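Local structure of MRG701 (Oryza sativa, 5IN1) at residues Ala20-Ser25 / Tyr34-Leu39; Glu7-Tyr12 / Asp52-Leu57; Pro15-Ala20 / Ile62-Glu67. The protein is a plant MRG-family chromodomain protein that probably recognises methylated histone tails and so takes part in regulating transcription. All blocks are in the same frame, centred on the assembly; numbering follows the deposited sequence.

Contact 1. Residues Ala20-Ser25 / Tyr34-Leu39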
loop_
_atom_site.group_PDB
_atom_site.type_symbol
_atom_site.label_atom_id
_atom_site.label_comp_id
_atom_site.label_asym_id
_atom_site.label_seq_id
_atom_site.Cartn_x
_atom_site.Cartn_y
_atom_site.Cartn_z
ATOM N N ALA A 20 -17.757 0.405 -10.976
ATOM C CA ALA A 20 -17.785 0.354 -9.523
ATOM C C ALA A 20 -16.996 1.519 -8.987
ATOM O O ALA A 20 -16.228 2.140 -9.725
ATOM C CB ALA A 20 -17.199 -0.972 -9.007
ATOM N N LYS A 21 -17.163 1.812 -7.704
ATOM C CA LYS A 21 -16.336 2.820 -7.073
ATOM C C LYS A 21 -15.634 2.238 -5.852
ATOM O O LYS A 21 -16.205 1.458 -5.078
ATOM C CB LYS A 21 -17.157 4.041 -6.692
ATOM C CG LYS A 21 -18.231 3.761 -5.697
ATOM C CD LYS A 21 -18.957 5.041 -5.325
ATOM C CE LYS A 21 -20.269 4.738 -4.622
ATOM N NZ LYS A 21 -21.444 5.193 -5.418
ATOM N N VAL A 22 -14.381 2.627 -5.687
ATOM C CA VAL A 22 -13.593 2.204 -4.536
ATOM C C VAL A 22 -13.995 3.016 -3.306
ATOM O O VAL A 22 -13.896 4.240 -3.314
ATOM C CB VAL A 22 -12.092 2.369 -4.810
ATOM C CG1 VAL A 22 -11.283 2.000 -3.560
ATOM C CG2 VAL A 22 -11.680 1.532 -5.994
ATOM N N GLN A 23 -14.476 2.329 -2.278
ATOM C CA GLN A 23 -14.888 2.950 -1.018
ATOM C C GLN A 23 -13.711 3.050 -0.055
ATOM O O GLN A 23 -13.579 4.036 0.667
ATOM C CB GLN A 23 -16.013 2.154 -0.360
ATOM C CG GLN A 23 -17.305 2.110 -1.159
ATOM C CD GLN A 23 -18.244 1.035 -0.660
ATOM O OE1 GLN A 23 -17.849 -0.122 -0.495
ATOM N NE2 GLN A 23 -19.493 1.404 -0.414
ATOM N N LYS A 24 -12.872 2.016 -0.037
ATOM C CA LYS A 24 -11.722 1.940 0.866
ATOM C C LYS A 24 -10.625 1.107 0.217
ATOM O O LYS A 24 -10.920 0.145 -0.484
ATOM C CB LYS A 24 -12.140 1.335 2.215
ATOM C CG LYS A 24 -12.874 2.325 3.126
ATOM C CD LYS A 24 -13.398 1.699 4.419
ATOM C CE LYS A 24 -14.671 2.411 4.892
ATOM N NZ LYS A 24 -14.493 3.193 6.153
ATOM N N SER A 25 -9.368 1.479 0.454
ATOM C CA SER A 25 -8.209 0.719 -0.009
ATOM C C SER A 25 -7.348 0.361 1.198
ATOM O O SER A 25 -7.105 1.205 2.064
ATOM C CB SER A 25 -7.374 1.520 -1.016
ATOM O OG SER A 25 -8.172 2.023 -2.086
ATOM N N TYR A 34 -9.630 -3.828 -1.939
ATOM C CA TYR A 34 -10.467 -2.681 -2.230
ATOM C C TYR A 34 -11.906 -3.019 -1.898
ATOM O O TYR A 34 -12.428 -4.029 -2.380
ATOM C CB TYR A 34 -10.350 -2.297 -3.703
ATOM C CG TYR A 34 -8.931 -2.060 -4.164
ATOM C CD1 TYR A 34 -8.295 -0.857 -3.900
ATOM C CD2 TYR A 34 -8.223 -3.035 -4.843
ATOM C CE1 TYR A 34 -6.985 -0.635 -4.315
ATOM C CE2 TYR A 34 -6.930 -2.817 -5.264
ATOM C CZ TYR A 34 -6.321 -1.612 -5.007
ATOM O OH TYR A 34 -5.020 -1.398 -5.420
ATOM N N HIS A 35 -12.550 -2.178 -1.099
ATOM C CA HIS A 35 -13.959 -2.378 -0.799
ATOM C C HIS A 35 -14.695 -1.558 -1.830
ATOM O O HIS A 35 -14.535 -0.342 -1.879
ATOM C CB HIS A 35 -14.324 -1.948 0.633
ATOM C CG HIS A 35 -15.550 -2.619 1.169
ATOM N ND1 HIS A 35 -16.818 -2.084 1.039
ATOM C CD2 HIS A 35 -15.709 -3.789 1.842
ATOM C CE1 HIS A 35 -17.696 -2.891 1.610
ATOM N NE2 HIS A 35 -17.051 -3.929 2.106
ATOM N N VAL A 36 -15.465 -2.232 -2.680
ATOM C CA VAL A 36 -16.093 -1.565 -3.811
ATOM C C VAL A 36 -17.606 -1.612 -3.733
ATOM O O VAL A 36 -18.187 -2.532 -3.160
ATOM C CB VAL A 36 -15.628 -2.180 -5.156
ATOM C CG1 VAL A 36 -14.101 -2.027 -5.315
ATOM C CG2 VAL A 36 -16.076 -3.651 -5.307
ATOM N N HIS A 37 -18.225 -0.584 -4.315
ATOM C CA HIS A 37 -19.661 -0.534 -4.526
ATOM C C HIS A 37 -19.919 -0.588 -6.036
ATOM O O HIS A 37 -19.309 0.174 -6.775
ATOM C CB HIS A 37 -20.263 0.745 -3.919
ATOM C CG HIS A 37 -21.694 0.962 -4.310
ATOM N ND1 HIS A 37 -22.706 0.156 -3.849
ATOM C CD2 HIS A 37 -22.272 1.853 -5.152
ATOM C CE1 HIS A 37 -23.854 0.540 -4.381
ATOM N NE2 HIS A 37 -23.620 1.575 -5.172
ATOM N N TYR A 38 -20.795 -1.491 -6.476
ATOM C CA TYR A 38 -21.128 -1.617 -7.886
ATOM C C TYR A 38 -22.194 -0.589 -8.214
ATOM O O TYR A 38 -23.241 -0.569 -7.562
ATOM C CB TYR A 38 -21.598 -3.042 -8.210
ATOM C CG TYR A 38 -20.531 -4.085 -7.919
ATOM C CD1 TYR A 38 -19.662 -4.514 -8.920
ATOM C CD2 TYR A 38 -20.377 -4.621 -6.639
ATOM C CE1 TYR A 38 -18.671 -5.462 -8.652
ATOM C CE2 TYR A 38 -19.402 -5.578 -6.368
ATOM C CZ TYR A 38 -18.545 -5.969 -7.371
ATOM O OH TYR A 38 -17.572 -6.914 -7.086
ATOM N N LEU A 39 -21.923 0.281 -9.187
ATOM C CA LEU A 39 -22.816 1.430 -9.390
ATOM C C LEU A 39 -24.193 0.961 -9.855
ATOM O O LEU A 39 -24.312 0.194 -10.821
ATOM C CB LEU A 39 -22.244 2.420 -10.401
ATOM C CG LEU A 39 -20.866 2.981 -10.066
ATOM C CD1 LEU A 39 -20.537 4.150 -10.973
ATOM C CD2 LEU A 39 -20.778 3.383 -8.592
#
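Gln-23 reaches across to His-35 at the point where the antiparallel pairing of residues 20-25 with 34-38 slips by one residue. Its CB sits 3.3 Å from His-35 O, and Gln-23 CG passes 3.8 Å from that same oxygen. CD then lies about equally far from ND1 of the His-35 ring and CB of His-37, and beyond it the amide divides its work. Gln-23 OE1 accepts the N-H of His-35 ND1 at 2.7 Å, coming in at the ring edge, with amide and ring planes only 18° apart. On the other branch, Gln-23 NE2 rests 3.6 Å from His-37 CB and is hydrogen-bonded to Asp-46, whose carboxylate also takes His-37 ND1. One acidic residue thus positions both the amide and the second histidine. His-35 has its CG anti to the backbone N (chi1 -156°), which brings ND1 to Gln-23, while its ring also meets Trp-48 edge-to-face.

The slip is a classic beta bulge: Gln-23 N bonds to His-35 O at 2.7 Å, and Lys-24 N adds a weak bond to that oxygen. It lies in the hairpin of strands 16-28 and 31-38, at the middle of the SH3-like, strongly curved sheet of the chromodomain. Beyond the bulge, Lys-21 and His-37 pair by two backbone hydrogen bonds, and their side chains run alongside each other, Lys-21 CE lying 3.6 Å from His-37 CD2.

The other side of the hairpin is mostly apolar, with a serine and the tyrosine hydroxyls as its polar points. Val-22 packs on Val-36 and the Tyr-34 ring, and Ser-25 OG touches Tyr-34 CD1 from the ring edge while bonding to Phe-3 O. Ala-20 CB approaches Tyr-38, whose hydroxyl is bonded to Glu-47 and whose ring meets His-13 and Trp-41, a grouping consistent with the methyl-lysine aromatic cage of related chromodomains.

Contact 2. Residues Glu7-Tyr12 / Asp52-Leu57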
loop_
_atom_site.group_PDB
_atom_site.type_symbol
_atom_site.label_atom_id
_atom_site.label_comp_id
_atom_site.label_asym_id
_atom_site.label_seq_id
_atom_site.Cartn_x
_atom_site.Cartn_y
_atom_site.Cartn_z
ATOM N N GLU A 7 -12.223 6.367 -6.513
ATOM C CA GLU A 7 -11.919 6.111 -7.914
ATOM C C GLU A 7 -12.966 5.201 -8.542
ATOM O O GLU A 7 -13.380 4.207 -7.941
ATOM C CB GLU A 7 -10.528 5.487 -8.054
ATOM C CG GLU A 7 -10.056 5.321 -9.492
ATOM C CD GLU A 7 -8.616 4.838 -9.585
ATOM O OE1 GLU A 7 -7.912 4.851 -8.544
ATOM O OE2 GLU A 7 -8.188 4.457 -10.693
ATOM N N ARG A 8 -13.422 5.575 -9.727
ATOM C CA ARG A 8 -14.283 4.702 -10.503
ATOM C C ARG A 8 -13.423 3.730 -11.289
ATOM O O ARG A 8 -12.429 4.125 -11.905
ATOM C CB ARG A 8 -15.180 5.526 -11.428
ATOM C CG ARG A 8 -16.514 5.959 -10.775
ATOM C CD ARG A 8 -16.351 6.833 -9.533
ATOM N NE ARG A 8 -17.654 7.246 -9.007
ATOM C CZ ARG A 8 -17.856 7.769 -7.800
ATOM N NH1 ARG A 8 -16.843 7.944 -6.961
ATOM N NH2 ARG A 8 -19.084 8.114 -7.429
ATOM N N VAL A 9 -13.821 2.455 -11.246
ATOM C CA VAL A 9 -13.089 1.348 -11.854
ATOM C C VAL A 9 -14.084 0.463 -12.587
ATOM O O VAL A 9 -15.297 0.660 -12.479
ATOM C CB VAL A 9 -12.324 0.511 -10.802
ATOM C CG1 VAL A 9 -11.299 1.379 -10.064
ATOM C CG2 VAL A 9 -13.273 -0.141 -9.797
ATOM N N LEU A 10 -13.566 -0.499 -13.338
ATOM C CA LEU A 10 -14.363 -1.609 -13.852
ATOM C C LEU A 10 -14.108 -2.828 -12.973
ATOM O O LEU A 10 -12.968 -3.074 -12.565
ATOM C CB LEU A 10 -14.019 -1.901 -15.311
ATOM C CG LEU A 10 -14.353 -0.758 -16.256
ATOM C CD1 LEU A 10 -13.762 -0.993 -17.632
ATOM C CD2 LEU A 10 -15.859 -0.556 -16.350
ATOM N N ALA A 11 -15.156 -3.568 -12.655
ATOM C CA ALA A 11 -15.060 -4.747 -11.794
ATOM C C ALA A 11 -15.820 -5.910 -12.409
ATOM O O ALA A 11 -16.961 -5.771 -12.858
ATOM C CB ALA A 11 -15.610 -4.451 -10.405
ATOM N N TYR A 12 -15.184 -7.073 -12.428
ATOM C CA TYR A 12 -15.879 -8.296 -12.781
ATOM C C TYR A 12 -16.886 -8.666 -11.704
ATOM O O TYR A 12 -16.608 -8.577 -10.512
ATOM C CB TYR A 12 -14.897 -9.445 -12.986
ATOM C CG TYR A 12 -14.165 -9.405 -14.297
ATOM C CD1 TYR A 12 -14.840 -9.611 -15.481
ATOM C CD2 TYR A 12 -12.791 -9.167 -14.357
ATOM C CE1 TYR A 12 -14.190 -9.589 -16.703
ATOM C CE2 TYR A 12 -12.132 -9.148 -15.573
ATOM C CZ TYR A 12 -12.834 -9.374 -16.736
ATOM O OH TYR A 12 -12.193 -9.351 -17.970
ATOM N N ASP A 52 -7.041 -8.613 -9.150
ATOM C CA ASP A 52 -7.461 -9.464 -10.254
ATOM C C ASP A 52 -8.930 -9.277 -10.648
ATOM O O ASP A 52 -9.320 -9.656 -11.753
ATOM C CB ASP A 52 -7.227 -10.912 -9.869
ATOM C CG ASP A 52 -7.842 -11.234 -8.546
ATOM O OD1 ASP A 52 -7.365 -10.710 -7.506
ATOM O OD2 ASP A 52 -8.828 -11.987 -8.522
ATOM N N ARG A 53 -9.735 -8.695 -9.754
ATOM C CA ARG A 53 -11.146 -8.448 -10.041
ATOM C C ARG A 53 -11.421 -7.110 -10.716
ATOM O O ARG A 53 -12.556 -6.866 -11.135
ATOM C CB ARG A 53 -11.959 -8.528 -8.748
ATOM C CG ARG A 53 -12.084 -9.945 -8.179
ATOM C CD ARG A 53 -13.238 -10.742 -8.873
ATOM N NE ARG A 53 -14.559 -10.146 -8.683
ATOM C CZ ARG A 53 -15.306 -10.289 -7.585
ATOM N NH1 ARG A 53 -14.876 -11.006 -6.566
ATOM N NH2 ARG A 53 -16.494 -9.705 -7.510
ATOM N N LEU A 54 -10.403 -6.253 -10.798
ATOM C CA LEU A 54 -10.573 -4.861 -11.198
ATOM C C LEU A 54 -9.750 -4.492 -12.429
ATOM O O LEU A 54 -8.682 -5.075 -12.704
ATOM C CB LEU A 54 -10.185 -3.921 -10.056
ATOM C CG LEU A 54 -10.939 -4.095 -8.737
ATOM C CD1 LEU A 54 -10.449 -3.069 -7.716
ATOM C CD2 LEU A 54 -12.449 -3.999 -8.946
ATOM N N LEU A 55 -10.222 -3.474 -13.129
ATOM C CA LEU A 55 -9.503 -2.861 -14.237
ATOM C C LEU A 55 -9.620 -1.348 -14.120
ATOM O O LEU A 55 -10.689 -0.821 -13.800
ATOM C CB LEU A 55 -10.061 -3.336 -15.587
ATOM C CG LEU A 55 -9.789 -4.792 -15.989
ATOM C CD1 LEU A 55 -10.594 -5.135 -17.223
ATOM C CD2 LEU A 55 -8.294 -4.985 -16.258
ATOM N N LYS A 56 -8.537 -0.640 -14.409
ATOM C CA LYS A 56 -8.566 0.819 -14.451
ATOM C C LYS A 56 -9.599 1.279 -15.482
ATOM O O LYS A 56 -9.780 0.627 -16.505
ATOM C CB LYS A 56 -7.181 1.366 -14.796
ATOM C CG LYS A 56 -7.040 2.854 -14.590
ATOM C CD LYS A 56 -5.608 3.314 -14.728
ATOM C CE LYS A 56 -5.512 4.823 -14.550
ATOM N NZ LYS A 56 -4.086 5.257 -14.528
ATOM N N LEU A 57 -10.282 2.389 -15.199
ATOM C CA LEU A 57 -11.262 2.930 -16.133
ATOM C C LEU A 57 -10.546 3.666 -17.257
ATOM O O LEU A 57 -10.516 4.895 -17.299
ATOM C CB LEU A 57 -12.238 3.865 -15.423
ATOM C CG LEU A 57 -13.508 4.261 -16.177
ATOM C CD1 LEU A 57 -14.420 3.062 -16.414
ATOM C CD2 LEU A 57 -14.259 5.325 -15.382
HETATM O O HOH W 1 -9.812 3.709 -12.764
#
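Successive bends at chi2 (-83°) and chi3 (-62°) curl Arg-53 round, bringing one edge of its guanidinium to Tyr-12 O. Arg-53 NE and NH2 each donate to Tyr-12 O at 3.2 Å, from the same face of the carbonyl plane, with the oxygen lying in the guanidinium plane. NH2 also makes a salt bridge with Glu-47, and serving two acceptors helps fix the rotation of the guanidinium. In return Arg-53 O accepts Tyr-12 N at 2.9 Å. With an alanine here, the Glu-47 carboxylate is likely to be left without its cationic mate, and Tyr-12 O to lose its two side-chain donors.

This antiparallel pairing sets strand 54-56 against strand 8-13 and brings the last strand of the SH3-like chromodomain fold beside the first. Leu-10 and Leu-55 form the hydrogen-bonded pair. On the side shared by Ala-11 and Leu-54, Ala-11 CB presses on Leu-54 CD2 at 3.5 Å, and Val-9 CG2 touches the same methyl. On the reverse side the Leu-57 side chain crosses that of Leu-10 at about a right angle, Leu-57 CD1 lying 3.8 Å from Leu-10 CG. Where direct pairing gives out, a water accepts from Leu-57 N and donates to Arg-8 O and Glu-7 OE2; Glu-7 OE1 is bonded to Lys-4 N.

Contact 3. Residues Pro15-Ala20 / Ile62-Glu67; sequences PLLYEA and IRKQQE
Helix 62-67 passes strand 16-20 at 130° between their N-to-C directions, the two axes 7.7 Å apart at closest, and the backbones come nearest at Leu-17 and Gln-65, whose CA atoms are 5.4 Å from each other. These two residues make most of the contact. Leu-17 points at the helix: its CB lies 4.0 Å from Gln-65 CB, and its CD1 reaches the helix backbone itself, 3.8 Å from Gln-65 N. Leu-17 CD1 also touches the aliphatic part of Lys-64, with Lys-64 CG 4.0 Å away. From the helix side Gln-65 comes back over the strand. Its CG stands anti to the backbone N (chi1 174°) and the chain runs on extended, which carries the amide past Leu-17 CB to the strand backbone. There Gln-65 NE2 donates to Leu-17 O at 2.9 Å, with an N-H...O angle of 178°. The acceptor lies in the amide plane, but the nitrogen stands well above the plane of the carbonyl it bonds to, rather than on a lone pair.

The arrangement lays the C-terminal helix of the chromodomain against one end of the curved sheet. Leu-68, a turn further along the helix, also packs on Leu-17, and Leu-10 of the adjoining strand touches Gln-65. Tyr-18, next in the strand, points away from the helix, and its ring meets Trp-41.

With only 173 Å² buried, the contact rests mainly on Leu-17 and Gln-65, a small apolar touch plus one straight bond to a backbone oxygen, and the helix's other contacts with the sheet probably share in fixing its place.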
loop_
_atom_site.group_PDB
_atom_site.type_symbol
_atom_site.label_atom_id
_atom_site.label_comp_id
_atom_site.label_asym_id
_atom_site.label_seq_id
_atom_site.Cartn_x
_atom_site.Cartn_y
_atom_site.Cartn_z
ATOM N N PRO A 15 -18.799 -12.952 -15.472
ATOM C CA PRO A 15 -17.930 -12.728 -16.631
ATOM C C PRO A 15 -18.022 -11.348 -17.268
ATOM O O PRO A 15 -17.228 -11.071 -18.164
ATOM C CB PRO A 15 -18.380 -13.818 -17.612
ATOM C CG PRO A 15 -19.795 -14.079 -17.220
ATOM C CD PRO A 15 -19.851 -13.946 -15.741
ATOM N N LEU A 16 -18.932 -10.493 -16.824
ATOM C CA LEU A 16 -19.041 -9.161 -17.410
ATOM C C LEU A 16 -18.394 -8.132 -16.499
ATOM O O LEU A 16 -18.258 -8.350 -15.291
ATOM C CB LEU A 16 -20.510 -8.780 -17.676
ATOM C CG LEU A 16 -21.290 -9.720 -18.597
ATOM C CD1 LEU A 16 -22.734 -9.268 -18.713
ATOM C CD2 LEU A 16 -20.635 -9.741 -19.973
ATOM N N LEU A 17 -18.044 -6.990 -17.083
ATOM C CA LEU A 17 -17.465 -5.880 -16.343
ATOM C C LEU A 17 -18.501 -4.819 -15.993
ATOM O O LEU A 17 -19.257 -4.381 -16.863
ATOM C CB LEU A 17 -16.349 -5.241 -17.166
ATOM C CG LEU A 17 -15.064 -6.075 -17.240
ATOM C CD1 LEU A 17 -14.157 -5.554 -18.337
ATOM C CD2 LEU A 17 -14.351 -6.064 -15.881
ATOM N N TYR A 18 -18.484 -4.365 -14.737
ATOM C CA TYR A 18 -19.437 -3.359 -14.255
ATOM C C TYR A 18 -18.682 -2.166 -13.681
ATOM O O TYR A 18 -17.622 -2.325 -13.052
ATOM C CB TYR A 18 -20.359 -3.949 -13.178
ATOM C CG TYR A 18 -21.144 -5.136 -13.667
ATOM C CD1 TYR A 18 -22.411 -4.986 -14.209
ATOM C CD2 TYR A 18 -20.592 -6.414 -13.631
ATOM C CE1 TYR A 18 -23.117 -6.076 -14.689
ATOM C CE2 TYR A 18 -21.292 -7.511 -14.121
ATOM C CZ TYR A 18 -22.545 -7.330 -14.634
ATOM O OH TYR A 18 -23.225 -8.424 -15.097
ATOM N N GLU A 19 -19.202 -0.966 -13.884
ATOM C CA GLU A 19 -18.585 0.171 -13.232
ATOM C C GLU A 19 -18.803 0.078 -11.724
ATOM O O GLU A 19 -19.890 -0.283 -11.255
ATOM C CB GLU A 19 -19.126 1.491 -13.781
ATOM C CG GLU A 19 -18.186 2.639 -13.431
ATOM C CD GLU A 19 -18.557 3.966 -14.083
ATOM O OE1 GLU A 19 -19.722 4.155 -14.484
ATOM O OE2 GLU A 19 -17.641 4.821 -14.195
ATOM N N ALA A 20 -17.757 0.405 -10.976
ATOM C CA ALA A 20 -17.785 0.354 -9.523
ATOM C C ALA A 20 -16.996 1.519 -8.987
ATOM O O ALA A 20 -16.228 2.140 -9.725
ATOM C CB ALA A 20 -17.199 -0.972 -9.007
ATOM N N ILE A 62 -12.473 -0.163 -21.118
ATOM C CA ILE A 62 -13.870 0.057 -21.436
ATOM C C ILE A 62 -14.207 -0.672 -22.739
ATOM O O ILE A 62 -15.296 -1.246 -22.885
ATOM C CB ILE A 62 -14.196 1.564 -21.531
ATOM C CG1 ILE A 62 -14.080 2.195 -20.143
ATOM C CG2 ILE A 62 -15.576 1.755 -22.097
ATOM C CD1 ILE A 62 -14.152 3.703 -20.136
ATOM N N ARG A 63 -13.261 -0.685 -23.676
ATOM C CA ARG A 63 -13.447 -1.454 -24.910
ATOM C C ARG A 63 -13.565 -2.959 -24.606
ATOM O O ARG A 63 -14.315 -3.666 -25.278
ATOM C CB ARG A 63 -12.288 -1.211 -25.890
ATOM C CG ARG A 63 -12.226 0.171 -26.514
ATOM C CD ARG A 63 -13.443 0.484 -27.342
ATOM N NE ARG A 63 -13.316 1.823 -27.914
ATOM C CZ ARG A 63 -13.244 2.087 -29.217
ATOM N NH1 ARG A 63 -13.326 1.109 -30.111
ATOM N NH2 ARG A 63 -13.111 3.344 -29.624
ATOM N N LYS A 64 -12.831 -3.441 -23.602
ATOM C CA LYS A 64 -12.973 -4.830 -23.157
ATOM C C LYS A 64 -14.375 -5.111 -22.612
ATOM O O LYS A 64 -14.987 -6.134 -22.937
ATOM C CB LYS A 64 -11.929 -5.153 -22.096
ATOM C CG LYS A 64 -11.982 -6.566 -21.544
ATOM C CD LYS A 64 -11.591 -7.582 -22.601
ATOM C CE LYS A 64 -11.501 -8.995 -22.025
ATOM N NZ LYS A 64 -11.239 -9.971 -23.129
ATOM N N GLN A 65 -14.894 -4.180 -21.812
ATOM C CA GLN A 65 -16.271 -4.290 -21.336
ATOM C C GLN A 65 -17.240 -4.444 -22.512
ATOM O O GLN A 65 -18.087 -5.325 -22.509
ATOM C CB GLN A 65 -16.641 -3.080 -20.494
ATOM C CG GLN A 65 -18.108 -3.046 -20.084
ATOM C CD GLN A 65 -18.453 -1.724 -19.436
ATOM O OE1 GLN A 65 -18.275 -0.662 -20.049
ATOM N NE2 GLN A 65 -18.937 -1.766 -18.188
ATOM N N GLN A 66 -17.089 -3.583 -23.524
ATOM C CA GLN A 66 -17.898 -3.646 -24.744
ATOM C C GLN A 66 -17.781 -5.001 -25.455
ATOM O O GLN A 66 -18.793 -5.576 -25.856
ATOM C CB GLN A 66 -17.503 -2.501 -25.693
ATOM C CG GLN A 66 -17.963 -2.644 -27.154
ATOM C CD GLN A 66 -17.676 -1.398 -27.986
ATOM O OE1 GLN A 66 -16.952 -0.511 -27.564
ATOM N NE2 GLN A 66 -18.260 -1.333 -29.181
ATOM N N GLU A 67 -16.556 -5.481 -25.642
ATOM C CA GLU A 67 -16.354 -6.761 -26.309
ATOM C C GLU A 67 -17.076 -7.876 -25.576
ATOM O O GLU A 67 -17.672 -8.749 -26.200
ATOM C CB GLU A 67 -14.862 -7.094 -26.411
ATOM C CG GLU A 67 -14.549 -8.396 -27.164
ATOM C CD GLU A 67 -13.079 -8.812 -27.052
ATOM O OE1 GLU A 67 -12.266 -8.062 -26.471
ATOM O OE2 GLU A 67 -12.727 -9.900 -27.554
#

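Overall arrangement
The three contacts build one small domain round a single antiparallel sheet, in the strand order 47-50, 31-38, 16-28, 8-13, 54-56. Contact 1 joins strands 31-38 and 16-28, contact 2 joins 8-13 and 54-56, and their centres are about 9 Å apart; backbone bonds from Ala-20 and Val-22 to Val-9 and Glu-7 link them. Contact 3 shares Ala-20 and strand 16-28 with contact 1, its centre about 16 Å from that of contact 1 on the far side of the chain's centre, and adds helix 59-70. Along the chain, contact 1 is local, whereas contacts 2 and 3, centres about 9 Å apart, interlock, bringing both ends of the chromodomain onto the long strand 16-28.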